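Local coordinates for alcohol oxidase (Myceliophthora thermophila, PDB 6F74), which binds FAD as a VAO-type flavoprotein and probably acts as an oxidase that passes electrons from its substrate to molecular oxygen, at residues N223-G228 with H305-A310; A310-R315 with S407-Y412; A317-N322 with G365-G370; D329-I334 with A454-A459; A350-W355 with L471-G476. One frame throughout, in Å; residues are numbered along the deposited sequence.

Interaction 1: residues N223-G228 with H305-A310; sequences NVIAVG and HPNVKA
The I225 side chain lies along the backbone of P306 to V308, its CD1 3.5 Å from P306 O and 4.4 Å from V308 CG1. It belongs to a two-pair antiparallel beta ladder that joins the short strand 224-225 to the end of strand 296-306, in an antiparallel sheet of the PCMH-type FAD-binding fold. With chi1 at -61°, CG1 stands anti to the carbonyl carbon, and the extended chain beyond it carries CD1 out over N307 CA. I225 and H305 are the hydrogen-bonded pair: I225 N donates to H305 O at 2.7 Å, and H305 N to I225 O at 3.0 Å. V224 faces P306 as the non-hydrogen-bonded pair, their side chains diverging.

Further along, V227 CG2 comes obliquely to H305 CD2 at 3.9 Å. The same imidazole stacks on F253 and bonds Q259 through NE2, so its rotation is well defined. The side chain of V227 is about 10 Å from the bound FAD.

At the other end N223, with positive phi, is the C-prime residue of the Schellman motif closing helix 212-221. N307 holds this helix end while also bonding D414 through ND2 and the backbone N of Y415 through OD1. A leucine at N307 would probably leave N223 OD1, D414 OD2 and the Y415 amide without these mates and loosen the link to helix 415-422. The two amide planes are 61° apart, yet N307 ND2 directs a nearly straight N-H (163°) at N223 OD1, 2.7 Å away, with N223 OD1 lying close to the plane of the N307 amide.

Interaction 2: residues A310-R315 with S407-Y412; sequences AVTAHR and STFAEY
V311 to R315 and S407 to Y412 run antiparallel, at 159° between strand directions and 4.6 Å between the short axes, and the evidence for the ladder is its complete set of backbone bonds. V311 with Y412, A313 with A410 and R315 with T408 are hydrogen-bonded pairs, each bonded in both directions; Y412 N to V311 O is short at 2.7 Å. T312 with E411 and H314 with F409 alternate as non-hydrogen-bonded pairs, where CA-H groups point at carbonyls, as in F409 CA to A313 O at 3.2 Å.

The aromatic contact is an offset stack. H314 CD2 sits over one face of the F409 ring, toward its rim and 3.4 Å from F409 CZ, with the planes inclined by 29°. H314 chi1 of 178° puts CG anti to the backbone N and swings the imidazole along the ladder toward S407.

Polar side chains add one bond across the pair: H314 NE2 and S407 OG are 2.9 Å apart, the hydroxyl at the ring edge and in its plane. T312 OG1 only packs on E411 CG; its bond goes to K380 O, and E411 OE1 takes the backbone N of Q382. On the opposite face A313 CB meets the edge of the Y412 ring at CE2, while Y412 OH and R315 NE both reach E422 of helix 415-422.

Bonded to S407 OG at its edge and offset-stacked on the F409 face, the imidazole is probably restrained in rotation at this border of the seven-stranded sheet.

Interaction 3: residues A317-N322 with G365-G370; sequences AIAPRN and GDAHSG
I318 O points at the backbone of G370, 3.2 Å from its CA, and A319 and G370 are the nearest residues in register at 4.5 Å between CA atoms, although no hydrogen bond spans the two segments. The approach depends on glycine: a CB on G370 would fall against I318 O, and phi of 140° would also press it on the preceding carbonyl.

The side chains meet alongside this approach. A367 CB points at the strand and touches A319 CB at 3.9 Å and P320 CD at 4.1 Å, a methyl resting against a methyl and the pyrrolidine ring side by side. Next to it S369 OG comes to the P320 ring, 3.3 Å from CG. With chi1 of 65° this hydroxyl lies between the backbone N and the carbonyl carbon of its own residue, where it bonds E323 OE2; that carboxylate also takes H368 N, so one glutamate holds two points of the loop.

The contact joins the last residues of strand 311-320 to the loop entering strand 370-378, its neighbour in the antiparallel sheet. Backbone bonding between these strands resumes with I318 and Y371, just past the glycine.

Chemically the interface is small and without a hydrogen bond, methyls and a proline ring meeting one another and backbone or hydroxyl oxygens. The segments touch by van der Waals contact, the adjacent I318-Y371 pairing helps to set their distance, and the one hydroxyl turns to a carboxylate outside them.

Interaction 4: residues D329-I334 with A454-A459; sequences DLLDAI and AIEVVA
L331 reaches from helix 328-346 to helix 448-458, its CB lying 4.0 Å from I455 CG2, the methyl that also sits against the backbone carbonyl L331 O. CG, anti to the carbonyl carbon at chi1 -64°, splits the chain into two branches. CD2 stays near the same I455 CG2 at 4.2 Å, whereas CD1 goes further and meets A459 CB at 3.6 Å. The carboxylate atom E456 OE1 comes to this same CD1, 3.7 Å away, the two side chains meeting at about a right angle.

One helical turn on, I334 repeats the contact with the other end of I455: I334 CG2 touches I455 CD1 at 4.1 Å. I455 thus spans both residues, CG2 against L331 and CD1 against I334. The local axes stand 9.9 Å apart with their directions at 123°, a steep crossing, consistent with so small a meeting; no hydrogen bond spans it. Both helices pack on the seven-stranded sheet, where W355 of strand 349-356 touches L331, I334, V458 and A459.

The charge at the border is met from outside the two segments. E456 bridges R452 through OE1 and R357 through OE2, and D332 takes R452 NE and K328 NZ. R452 therefore stands as a shared cation for two carboxylates, of which D332 OD1 and E456 OE1 remain 6.7 Å apart, and this probably eases their mutual repulsion.

Branched aliphatic side chains thus do the joining between the segments themselves, by shape alone, while the acids beside them find their counter-charges in neighbouring residues.

Interaction 5: residues A350-W355 with L471-G476; sequences AGYGFW and LLVSGG
Strand 467-472 ends its pairing on a turn: L472, which is bonded to G351, is also the centre of an inverse gamma turn, with V473 N making a weak bond to L471 O. G351 O receives L472 N at 2.7 Å, and G351 N donates to L472 O at 2.9 Å, so the hydrogen-bonded antiparallel pair is complete just as the chain turns. G351 itself has phi of 139°, a value at which a CB would jam against the preceding carbonyl. Beside the pair A350 CB is 3.2 Å from L472 O, close for a methyl and a carbonyl. The L472 chi1 of -176° turns CG away from the backbone N, to 3.9 Å from A350 CA.

On the other face Y352 leans its ring across L471 and V473. CD2 lies 4.2 Å from L471 CG, and V473 CG1 meets the ring obliquely at CE2, 3.6 Å away. The hydroxyl bonds H246 ND1, a residue of the FAD site, and the side chain comes within about 5 Å of the flavin cofactor. A phenylalanine in place of Y352 would probably keep the packing on V473 but leave H246 ND1 without this partner and the H246 imidazole freer to turn.

The pair lies inside the seven-stranded antiparallel sheet: strand 370-378 flanks 349-356 on its far side, and strand 498-503 flanks 467-472. Beyond the turn, V473 O is held by T250 OG1, S474 O by H251, and G476 serves as N-cap of helix 477-480.

How the interactions relate
Interactions 2, 3 and 5 reach one seven-stranded antiparallel sheet, with interactions 2 and 3 on successive parts of strand 311-320 and their centres about 22 Å apart. Interaction 1 leads into it: A310 is shared with interaction 2, whose centre is about 17 Å away. W355 ties the sheet to the helices of interaction 4, its ring lying 3.7 Å at CZ3 from L331 CD2 and 3.7 Å at CH2 from A459 CA. L330 CD2 packs on G370 CA of interaction 3 at 3.5 Å. Relative to FAD, the side chain of Y352 of interaction 5 comes within about 5 Å and that of V227 of interaction 1 within about 10 Å; interactions 2, 3 and 4 lie away from the flavin site.

Interaction 1: residues N223-G228 with H305-A310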
# COMPACT_ATOMS: atom_id res chain seq x y z
N ASN A 223 -5.67 -6.59 -24.90
CA ASN A 223 -7.05 -6.12 -24.74
C ASN A 223 -7.76 -6.72 -23.51
O ASN A 223 -8.91 -7.14 -23.59
CB ASN A 223 -7.83 -6.41 -26.03
CG ASN A 223 -9.13 -5.60 -26.15
OD1 ASN A 223 -9.24 -4.50 -25.61
ND2 ASN A 223 -10.11 -6.15 -26.87
N VAL A 224 -7.07 -6.80 -22.38
CA VAL A 224 -7.71 -7.27 -21.15
C VAL A 224 -7.46 -6.28 -20.02
O VAL A 224 -6.62 -5.38 -20.12
CB VAL A 224 -7.28 -8.69 -20.74
CG1 VAL A 224 -7.67 -9.70 -21.83
CG2 VAL A 224 -5.78 -8.74 -20.45
N ILE A 225 -8.19 -6.48 -18.93
CA ILE A 225 -8.11 -5.64 -17.75
C ILE A 225 -7.36 -6.38 -16.66
O ILE A 225 -7.80 -7.43 -16.21
CB ILE A 225 -9.50 -5.24 -17.25
CG1 ILE A 225 -10.23 -4.43 -18.33
CG2 ILE A 225 -9.40 -4.40 -15.96
CD1 ILE A 225 -11.65 -4.06 -18.00
N ALA A 226 -6.22 -5.83 -16.27
CA ALA A 226 -5.46 -6.28 -15.13
C ALA A 226 -5.85 -5.35 -13.99
O ALA A 226 -5.81 -4.12 -14.13
CB ALA A 226 -3.96 -6.17 -15.40
N VAL A 227 -6.24 -5.95 -12.88
CA VAL A 227 -6.74 -5.24 -11.72
C VAL A 227 -5.55 -4.93 -10.80
O VAL A 227 -5.24 -5.72 -9.91
CB VAL A 227 -7.86 -6.04 -11.00
CG1 VAL A 227 -8.49 -5.20 -9.90
CG2 VAL A 227 -8.94 -6.44 -11.96
N GLY A 228 -4.92 -3.79 -11.05
CA GLY A 228 -3.75 -3.31 -10.32
C GLY A 228 -4.12 -2.08 -9.53
O GLY A 228 -5.28 -1.72 -9.43
N HIS A 305 -9.36 -9.82 -17.17
CA HIS A 305 -10.78 -9.73 -17.46
C HIS A 305 -11.04 -9.08 -18.81
O HIS A 305 -10.29 -8.21 -19.21
CB HIS A 305 -11.44 -8.93 -16.33
CG HIS A 305 -11.28 -9.57 -14.99
ND1 HIS A 305 -12.16 -10.50 -14.50
CD2 HIS A 305 -10.31 -9.43 -14.06
CE1 HIS A 305 -11.74 -10.91 -13.32
NE2 HIS A 305 -10.61 -10.28 -13.02
N PRO A 306 -12.13 -9.48 -19.50
CA PRO A 306 -12.45 -8.86 -20.79
C PRO A 306 -12.49 -7.34 -20.70
O PRO A 306 -12.97 -6.79 -19.71
CB PRO A 306 -13.87 -9.40 -21.10
CG PRO A 306 -14.00 -10.66 -20.29
CD PRO A 306 -13.19 -10.40 -19.04
N ASN A 307 -11.98 -6.66 -21.73
CA ASN A 307 -12.10 -5.21 -21.83
C ASN A 307 -13.58 -4.83 -21.91
O ASN A 307 -14.42 -5.65 -22.26
CB ASN A 307 -11.32 -4.63 -23.04
CG ASN A 307 -10.77 -3.22 -22.80
OD1 ASN A 307 -11.26 -2.47 -21.94
ND2 ASN A 307 -9.75 -2.84 -23.60
N VAL A 308 -13.89 -3.58 -21.54
CA VAL A 308 -15.26 -3.06 -21.61
C VAL A 308 -15.38 -2.15 -22.82
O VAL A 308 -14.36 -1.69 -23.35
CB VAL A 308 -15.69 -2.32 -20.33
CG1 VAL A 308 -15.80 -3.31 -19.17
CG2 VAL A 308 -14.76 -1.16 -19.99
N LYS A 309 -16.61 -1.89 -23.24
CA LYS A 309 -16.84 -0.95 -24.34
C LYS A 309 -17.01 0.49 -23.89
O LYS A 309 -16.90 1.42 -24.70
CB LYS A 309 -17.99 -1.41 -25.24
CG LYS A 309 -17.44 -2.21 -26.44
CD LYS A 309 -18.52 -2.92 -27.22
CE LYS A 309 -18.89 -4.21 -26.50
NZ LYS A 309 -19.89 -5.07 -27.24
N ALA A 310 -17.25 0.70 -22.61
CA ALA A 310 -17.41 2.07 -22.12
C ALA A 310 -17.02 2.15 -20.68
O ALA A 310 -17.11 1.17 -19.95
CB ALA A 310 -18.85 2.54 -22.33

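Interaction 2: residues A310-R315 with S407-Y412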
# COMPACT_ATOMS: atom_id res chain seq x y z
N ALA A 310 -17.25 0.70 -22.61
CA ALA A 310 -17.41 2.07 -22.12
C ALA A 310 -17.02 2.15 -20.68
O ALA A 310 -17.11 1.17 -19.95
CB ALA A 310 -18.85 2.54 -22.33
N VAL A 311 -16.48 3.31 -20.31
CA VAL A 311 -16.31 3.72 -18.91
C VAL A 311 -16.64 5.19 -18.90
O VAL A 311 -16.22 5.94 -19.80
CB VAL A 311 -14.87 3.56 -18.40
CG1 VAL A 311 -14.77 3.99 -16.92
CG2 VAL A 311 -14.39 2.13 -18.53
N THR A 312 -17.40 5.61 -17.91
CA THR A 312 -17.64 7.04 -17.72
C THR A 312 -17.13 7.45 -16.35
O THR A 312 -17.42 6.80 -15.36
CB THR A 312 -19.13 7.39 -17.85
OG1 THR A 312 -19.60 6.94 -19.12
CG2 THR A 312 -19.34 8.90 -17.80
N ALA A 313 -16.38 8.54 -16.33
CA ALA A 313 -15.87 9.12 -15.10
C ALA A 313 -16.71 10.32 -14.69
O ALA A 313 -17.19 11.06 -15.54
CB ALA A 313 -14.42 9.55 -15.30
N HIS A 314 -16.86 10.49 -13.38
CA HIS A 314 -17.60 11.60 -12.79
C HIS A 314 -16.66 12.43 -11.96
O HIS A 314 -16.12 11.94 -10.99
CB HIS A 314 -18.70 11.05 -11.88
CG HIS A 314 -19.50 12.11 -11.19
ND1 HIS A 314 -19.73 12.11 -9.84
CD2 HIS A 314 -20.16 13.19 -11.68
CE1 HIS A 314 -20.49 13.16 -9.52
NE2 HIS A 314 -20.75 13.83 -10.62
N ARG A 315 -16.46 13.68 -12.34
CA ARG A 315 -15.64 14.60 -11.55
C ARG A 315 -16.53 15.52 -10.73
O ARG A 315 -17.32 16.28 -11.29
CB ARG A 315 -14.68 15.36 -12.46
CG ARG A 315 -13.58 14.46 -13.06
CD ARG A 315 -12.43 14.18 -12.06
NE ARG A 315 -11.27 13.55 -12.74
CZ ARG A 315 -10.13 14.18 -13.09
NH1 ARG A 315 -9.91 15.49 -12.83
NH2 ARG A 315 -9.14 13.50 -13.67
N SER A 407 -19.89 19.45 -11.40
CA SER A 407 -20.14 18.06 -11.68
C SER A 407 -20.01 17.86 -13.15
O SER A 407 -20.78 18.44 -13.90
CB SER A 407 -21.57 17.71 -11.23
OG SER A 407 -21.83 16.35 -11.45
N THR A 408 -19.05 17.05 -13.59
CA THR A 408 -18.88 16.77 -15.01
C THR A 408 -18.63 15.30 -15.25
O THR A 408 -18.20 14.58 -14.36
CB THR A 408 -17.72 17.59 -15.59
OG1 THR A 408 -16.48 17.19 -14.97
CG2 THR A 408 -17.95 19.07 -15.38
N PHE A 409 -18.88 14.88 -16.48
CA PHE A 409 -18.71 13.49 -16.89
C PHE A 409 -17.82 13.43 -18.11
O PHE A 409 -17.88 14.31 -18.96
CB PHE A 409 -20.04 12.86 -17.23
CG PHE A 409 -20.99 12.81 -16.06
CD1 PHE A 409 -21.80 13.90 -15.77
CD2 PHE A 409 -21.07 11.70 -15.26
CE1 PHE A 409 -22.66 13.87 -14.69
CE2 PHE A 409 -21.94 11.65 -14.18
CZ PHE A 409 -22.74 12.74 -13.89
N ALA A 410 -16.97 12.40 -18.17
CA ALA A 410 -16.14 12.13 -19.32
C ALA A 410 -16.30 10.67 -19.70
O ALA A 410 -16.18 9.80 -18.85
CB ALA A 410 -14.69 12.43 -19.00
N GLU A 411 -16.60 10.41 -20.98
CA GLU A 411 -16.82 9.04 -21.48
C GLU A 411 -15.56 8.55 -22.18
O GLU A 411 -14.90 9.34 -22.87
CB GLU A 411 -18.02 8.96 -22.42
CG GLU A 411 -18.55 7.53 -22.58
CD GLU A 411 -19.92 7.45 -23.25
OE1 GLU A 411 -20.84 8.10 -22.72
OE2 GLU A 411 -20.09 6.73 -24.29
N TYR A 412 -15.18 7.29 -21.95
CA TYR A 412 -14.06 6.64 -22.65
C TYR A 412 -14.58 5.39 -23.32
O TYR A 412 -15.59 4.82 -22.87
CB TYR A 412 -12.94 6.27 -21.67
CG TYR A 412 -12.40 7.49 -20.95
CD1 TYR A 412 -11.40 8.28 -21.52
CD2 TYR A 412 -12.92 7.88 -19.73
CE1 TYR A 412 -10.93 9.41 -20.87
CE2 TYR A 412 -12.45 8.99 -19.08
CZ TYR A 412 -11.47 9.76 -19.65
OH TYR A 412 -11.00 10.89 -19.03

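Interaction 3: residues A317-N322 with G365-G370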
# COMPACT_ATOMS: atom_id res chain seq x y z
N ALA A 317 -16.74 18.42 -7.51
CA ALA A 317 -16.01 19.31 -6.64
C ALA A 317 -16.99 20.19 -5.87
O ALA A 317 -17.97 20.68 -6.43
CB ALA A 317 -15.05 20.17 -7.44
N ILE A 318 -16.69 20.36 -4.60
CA ILE A 318 -17.56 21.05 -3.65
C ILE A 318 -16.69 22.01 -2.86
O ILE A 318 -15.69 21.59 -2.28
CB ILE A 318 -18.19 20.07 -2.63
CG1 ILE A 318 -18.85 18.89 -3.32
CG2 ILE A 318 -19.15 20.82 -1.72
CD1 ILE A 318 -19.34 17.80 -2.40
N ALA A 319 -17.12 23.27 -2.79
CA ALA A 319 -16.43 24.26 -1.99
C ALA A 319 -17.42 25.15 -1.27
O ALA A 319 -18.51 25.36 -1.79
CB ALA A 319 -15.56 25.13 -2.88
N PRO A 320 -17.01 25.72 -0.11
CA PRO A 320 -17.83 26.67 0.60
C PRO A 320 -18.05 27.93 -0.18
O PRO A 320 -17.14 28.40 -0.84
CB PRO A 320 -17.02 27.01 1.86
CG PRO A 320 -15.65 26.57 1.61
CD PRO A 320 -15.77 25.43 0.62
N ARG A 321 -19.26 28.46 -0.14
CA ARG A 321 -19.48 29.85 -0.54
C ARG A 321 -18.90 30.75 0.51
O ARG A 321 -18.44 31.82 0.19
CB ARG A 321 -20.97 30.17 -0.70
CG ARG A 321 -21.60 29.45 -1.87
CD ARG A 321 -22.93 30.07 -2.26
NE ARG A 321 -23.56 29.15 -3.20
CZ ARG A 321 -23.43 29.18 -4.53
NH1 ARG A 321 -22.72 30.13 -5.14
NH2 ARG A 321 -24.05 28.26 -5.26
N ASN A 322 -18.99 30.34 1.78
CA ASN A 322 -18.63 31.14 2.96
C ASN A 322 -17.59 30.35 3.75
O ASN A 322 -17.91 29.47 4.54
CB ASN A 322 -19.94 31.34 3.71
CG ASN A 322 -19.82 32.08 5.05
OD1 ASN A 322 -19.27 33.17 5.14
ND2 ASN A 322 -20.48 31.51 6.08
N GLY A 365 -11.42 25.50 -6.63
CA GLY A 365 -11.51 26.81 -7.26
C GLY A 365 -10.74 27.78 -6.41
O GLY A 365 -9.53 27.61 -6.17
N ASP A 366 -11.47 28.74 -5.89
CA ASP A 366 -10.92 29.85 -5.11
C ASP A 366 -10.83 29.61 -3.61
O ASP A 366 -10.18 30.37 -2.88
CB ASP A 366 -11.79 31.08 -5.37
CG ASP A 366 -10.98 32.33 -5.30
OD1 ASP A 366 -9.72 32.24 -5.34
OD2 ASP A 366 -11.56 33.43 -5.18
N ALA A 367 -11.46 28.54 -3.14
CA ALA A 367 -11.58 28.26 -1.71
C ALA A 367 -10.40 27.43 -1.23
O ALA A 367 -9.95 26.50 -1.91
CB ALA A 367 -12.88 27.51 -1.44
N HIS A 368 -9.90 27.77 -0.04
CA HIS A 368 -8.80 27.01 0.59
C HIS A 368 -9.33 25.82 1.40
O HIS A 368 -8.88 25.54 2.53
CB HIS A 368 -7.95 27.94 1.50
CG HIS A 368 -7.22 29.03 0.77
ND1 HIS A 368 -7.72 29.65 -0.36
CD2 HIS A 368 -6.03 29.63 1.02
CE1 HIS A 368 -6.87 30.56 -0.78
NE2 HIS A 368 -5.81 30.54 0.01
N SER A 369 -10.29 25.10 0.82
CA SER A 369 -10.90 23.92 1.44
C SER A 369 -11.86 23.29 0.42
O SER A 369 -12.13 23.86 -0.64
CB SER A 369 -11.68 24.28 2.70
OG SER A 369 -12.78 25.09 2.38
N GLY A 370 -12.38 22.13 0.76
CA GLY A 370 -13.38 21.49 -0.07
C GLY A 370 -13.23 20.00 -0.21
O GLY A 370 -12.45 19.36 0.50

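Interaction 4: residues D329-I334 with A454-A459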
# COMPACT_ATOMS: atom_id res chain seq x y z
N ASP A 329 -20.96 24.03 6.85
CA ASP A 329 -21.76 23.59 5.70
C ASP A 329 -21.05 22.58 4.78
O ASP A 329 -21.66 21.63 4.33
CB ASP A 329 -22.19 24.78 4.83
CG ASP A 329 -23.07 25.77 5.56
OD1 ASP A 329 -23.96 25.40 6.35
OD2 ASP A 329 -22.84 26.96 5.34
N LEU A 330 -19.77 22.82 4.53
CA LEU A 330 -18.93 21.88 3.77
C LEU A 330 -18.92 20.51 4.39
O LEU A 330 -19.05 19.49 3.70
CB LEU A 330 -17.48 22.38 3.66
CG LEU A 330 -16.53 21.38 2.96
CD1 LEU A 330 -17.01 21.12 1.52
CD2 LEU A 330 -15.10 21.85 2.98
N LEU A 331 -18.73 20.47 5.69
CA LEU A 331 -18.64 19.19 6.40
C LEU A 331 -20.00 18.54 6.52
O LEU A 331 -20.07 17.32 6.51
CB LEU A 331 -17.97 19.37 7.77
CG LEU A 331 -16.49 19.81 7.84
CD1 LEU A 331 -15.87 19.58 9.20
CD2 LEU A 331 -15.60 19.13 6.81
N ASP A 332 -21.08 19.32 6.62
CA ASP A 332 -22.44 18.75 6.57
C ASP A 332 -22.61 17.95 5.27
O ASP A 332 -23.08 16.81 5.29
CB ASP A 332 -23.54 19.84 6.64
CG ASP A 332 -23.64 20.53 8.04
OD1 ASP A 332 -22.90 20.18 8.97
OD2 ASP A 332 -24.48 21.42 8.19
N ALA A 333 -22.22 18.56 4.15
CA ALA A 333 -22.39 17.97 2.83
C ALA A 333 -21.49 16.75 2.65
O ALA A 333 -21.89 15.80 2.01
CB ALA A 333 -22.10 19.00 1.75
N ILE A 334 -20.30 16.77 3.23
CA ILE A 334 -19.37 15.63 3.18
C ILE A 334 -19.93 14.46 3.99
O ILE A 334 -19.85 13.29 3.55
CB ILE A 334 -17.95 16.05 3.66
CG1 ILE A 334 -17.35 16.96 2.58
CG2 ILE A 334 -17.06 14.82 3.87
CD1 ILE A 334 -16.02 17.58 2.91
N ALA A 454 -18.23 11.90 13.29
CA ALA A 454 -17.00 11.29 12.79
C ALA A 454 -16.23 12.23 11.84
O ALA A 454 -15.03 12.43 12.00
CB ALA A 454 -17.31 9.98 12.07
N ILE A 455 -16.96 12.79 10.89
CA ILE A 455 -16.42 13.80 9.97
C ILE A 455 -15.82 14.99 10.73
O ILE A 455 -14.73 15.43 10.39
CB ILE A 455 -17.49 14.28 8.97
CG1 ILE A 455 -17.92 13.14 8.01
CG2 ILE A 455 -17.04 15.48 8.17
CD1 ILE A 455 -16.81 12.47 7.21
N GLU A 456 -16.51 15.49 11.76
CA GLU A 456 -15.99 16.61 12.54
C GLU A 456 -14.61 16.31 13.11
O GLU A 456 -13.70 17.09 12.94
CB GLU A 456 -16.95 17.00 13.68
CG GLU A 456 -16.60 18.28 14.44
CD GLU A 456 -16.52 19.50 13.54
OE1 GLU A 456 -17.33 19.65 12.58
OE2 GLU A 456 -15.58 20.29 13.75
N VAL A 457 -14.47 15.16 13.75
CA VAL A 457 -13.18 14.73 14.31
C VAL A 457 -12.07 14.47 13.27
O VAL A 457 -10.97 14.99 13.42
CB VAL A 457 -13.31 13.48 15.21
CG1 VAL A 457 -11.93 13.01 15.72
CG2 VAL A 457 -14.21 13.77 16.40
N VAL A 458 -12.35 13.67 12.24
CA VAL A 458 -11.32 13.38 11.20
C VAL A 458 -10.95 14.62 10.32
O VAL A 458 -9.86 14.67 9.76
CB VAL A 458 -11.60 12.13 10.31
CG1 VAL A 458 -11.77 10.90 11.16
CG2 VAL A 458 -12.80 12.34 9.41
N ALA A 459 -11.85 15.60 10.23
CA ALA A 459 -11.53 16.89 9.59
C ALA A 459 -10.31 17.57 10.24
O ALA A 459 -9.58 18.34 9.61
CB ALA A 459 -12.74 17.82 9.65

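Interaction 5: residues A350-W355 with L471-G476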
# COMPACT_ATOMS: atom_id res chain seq x y z
N ALA A 350 -17.30 3.39 -8.46
CA ALA A 350 -16.05 3.23 -7.71
C ALA A 350 -15.16 4.45 -7.93
O ALA A 350 -15.37 5.25 -8.86
CB ALA A 350 -15.34 1.96 -8.13
N GLY A 351 -14.13 4.56 -7.09
CA GLY A 351 -13.08 5.57 -7.28
C GLY A 351 -12.64 6.23 -6.00
O GLY A 351 -12.76 5.65 -4.91
N TYR A 352 -12.09 7.43 -6.12
CA TYR A 352 -11.44 8.06 -4.99
C TYR A 352 -11.87 9.48 -4.80
O TYR A 352 -11.94 10.25 -5.78
CB TYR A 352 -9.91 7.98 -5.12
CG TYR A 352 -9.42 6.57 -5.35
CD1 TYR A 352 -9.30 6.04 -6.66
CD2 TYR A 352 -9.08 5.77 -4.29
CE1 TYR A 352 -8.85 4.76 -6.87
CE2 TYR A 352 -8.62 4.47 -4.50
CZ TYR A 352 -8.51 3.98 -5.79
OH TYR A 352 -8.05 2.71 -5.99
N GLY A 353 -12.09 9.83 -3.54
CA GLY A 353 -12.47 11.19 -3.12
C GLY A 353 -11.51 11.71 -2.08
O GLY A 353 -10.95 10.94 -1.29
N PHE A 354 -11.35 13.04 -2.08
CA PHE A 354 -10.31 13.73 -1.33
C PHE A 354 -10.93 14.99 -0.75
O PHE A 354 -11.63 15.68 -1.46
CB PHE A 354 -9.16 14.16 -2.26
CG PHE A 354 -8.46 13.01 -2.92
CD1 PHE A 354 -8.97 12.44 -4.09
CD2 PHE A 354 -7.29 12.48 -2.38
CE1 PHE A 354 -8.32 11.37 -4.72
CE2 PHE A 354 -6.65 11.41 -3.01
CZ PHE A 354 -7.16 10.85 -4.18
N TRP A 355 -10.63 15.31 0.50
CA TRP A 355 -11.22 16.50 1.08
C TRP A 355 -10.40 17.04 2.24
O TRP A 355 -9.62 16.31 2.88
CB TRP A 355 -12.68 16.26 1.50
CG TRP A 355 -12.93 15.24 2.62
CD1 TRP A 355 -13.16 13.93 2.48
CD2 TRP A 355 -13.04 15.52 4.03
NE1 TRP A 355 -13.37 13.33 3.71
CE2 TRP A 355 -13.31 14.29 4.68
CE3 TRP A 355 -12.92 16.68 4.81
CZ2 TRP A 355 -13.44 14.19 6.07
CZ3 TRP A 355 -13.05 16.57 6.19
CH2 TRP A 355 -13.31 15.34 6.81
N LEU A 471 -11.90 5.74 -0.30
CA LEU A 471 -11.53 4.71 -1.28
C LEU A 471 -12.77 3.90 -1.62
O LEU A 471 -13.11 2.94 -0.92
CB LEU A 471 -10.44 3.80 -0.71
CG LEU A 471 -9.13 4.45 -0.26
CD1 LEU A 471 -9.36 5.20 1.03
CD2 LEU A 471 -8.10 3.35 -0.05
N LEU A 472 -13.49 4.32 -2.65
CA LEU A 472 -14.72 3.65 -3.00
C LEU A 472 -14.31 2.47 -3.89
O LEU A 472 -14.43 2.52 -5.12
CB LEU A 472 -15.68 4.62 -3.68
CG LEU A 472 -17.06 4.07 -4.01
CD1 LEU A 472 -17.81 3.59 -2.76
CD2 LEU A 472 -17.84 5.15 -4.74
N VAL A 473 -13.81 1.43 -3.25
CA VAL A 473 -13.09 0.36 -3.95
C VAL A 473 -13.58 -1.03 -3.67
O VAL A 473 -13.06 -1.95 -4.23
CB VAL A 473 -11.57 0.42 -3.68
CG1 VAL A 473 -11.00 1.76 -4.13
CG2 VAL A 473 -11.25 0.18 -2.22
N SER A 474 -14.58 -1.19 -2.82
CA SER A 474 -15.11 -2.51 -2.53
C SER A 474 -16.56 -2.51 -3.02
O SER A 474 -16.87 -1.77 -3.94
CB SER A 474 -14.96 -2.85 -1.06
OG SER A 474 -15.51 -4.12 -0.73
N GLY A 475 -17.42 -3.35 -2.45
CA GLY A 475 -18.74 -3.57 -2.99
C GLY A 475 -18.64 -4.47 -4.21
O GLY A 475 -17.59 -5.01 -4.51
N GLY A 476 -19.76 -4.64 -4.92
CA GLY A 476 -19.80 -5.41 -6.18
C GLY A 476 -19.13 -6.77 -6.09
O GLY A 476 -19.55 -7.63 -5.32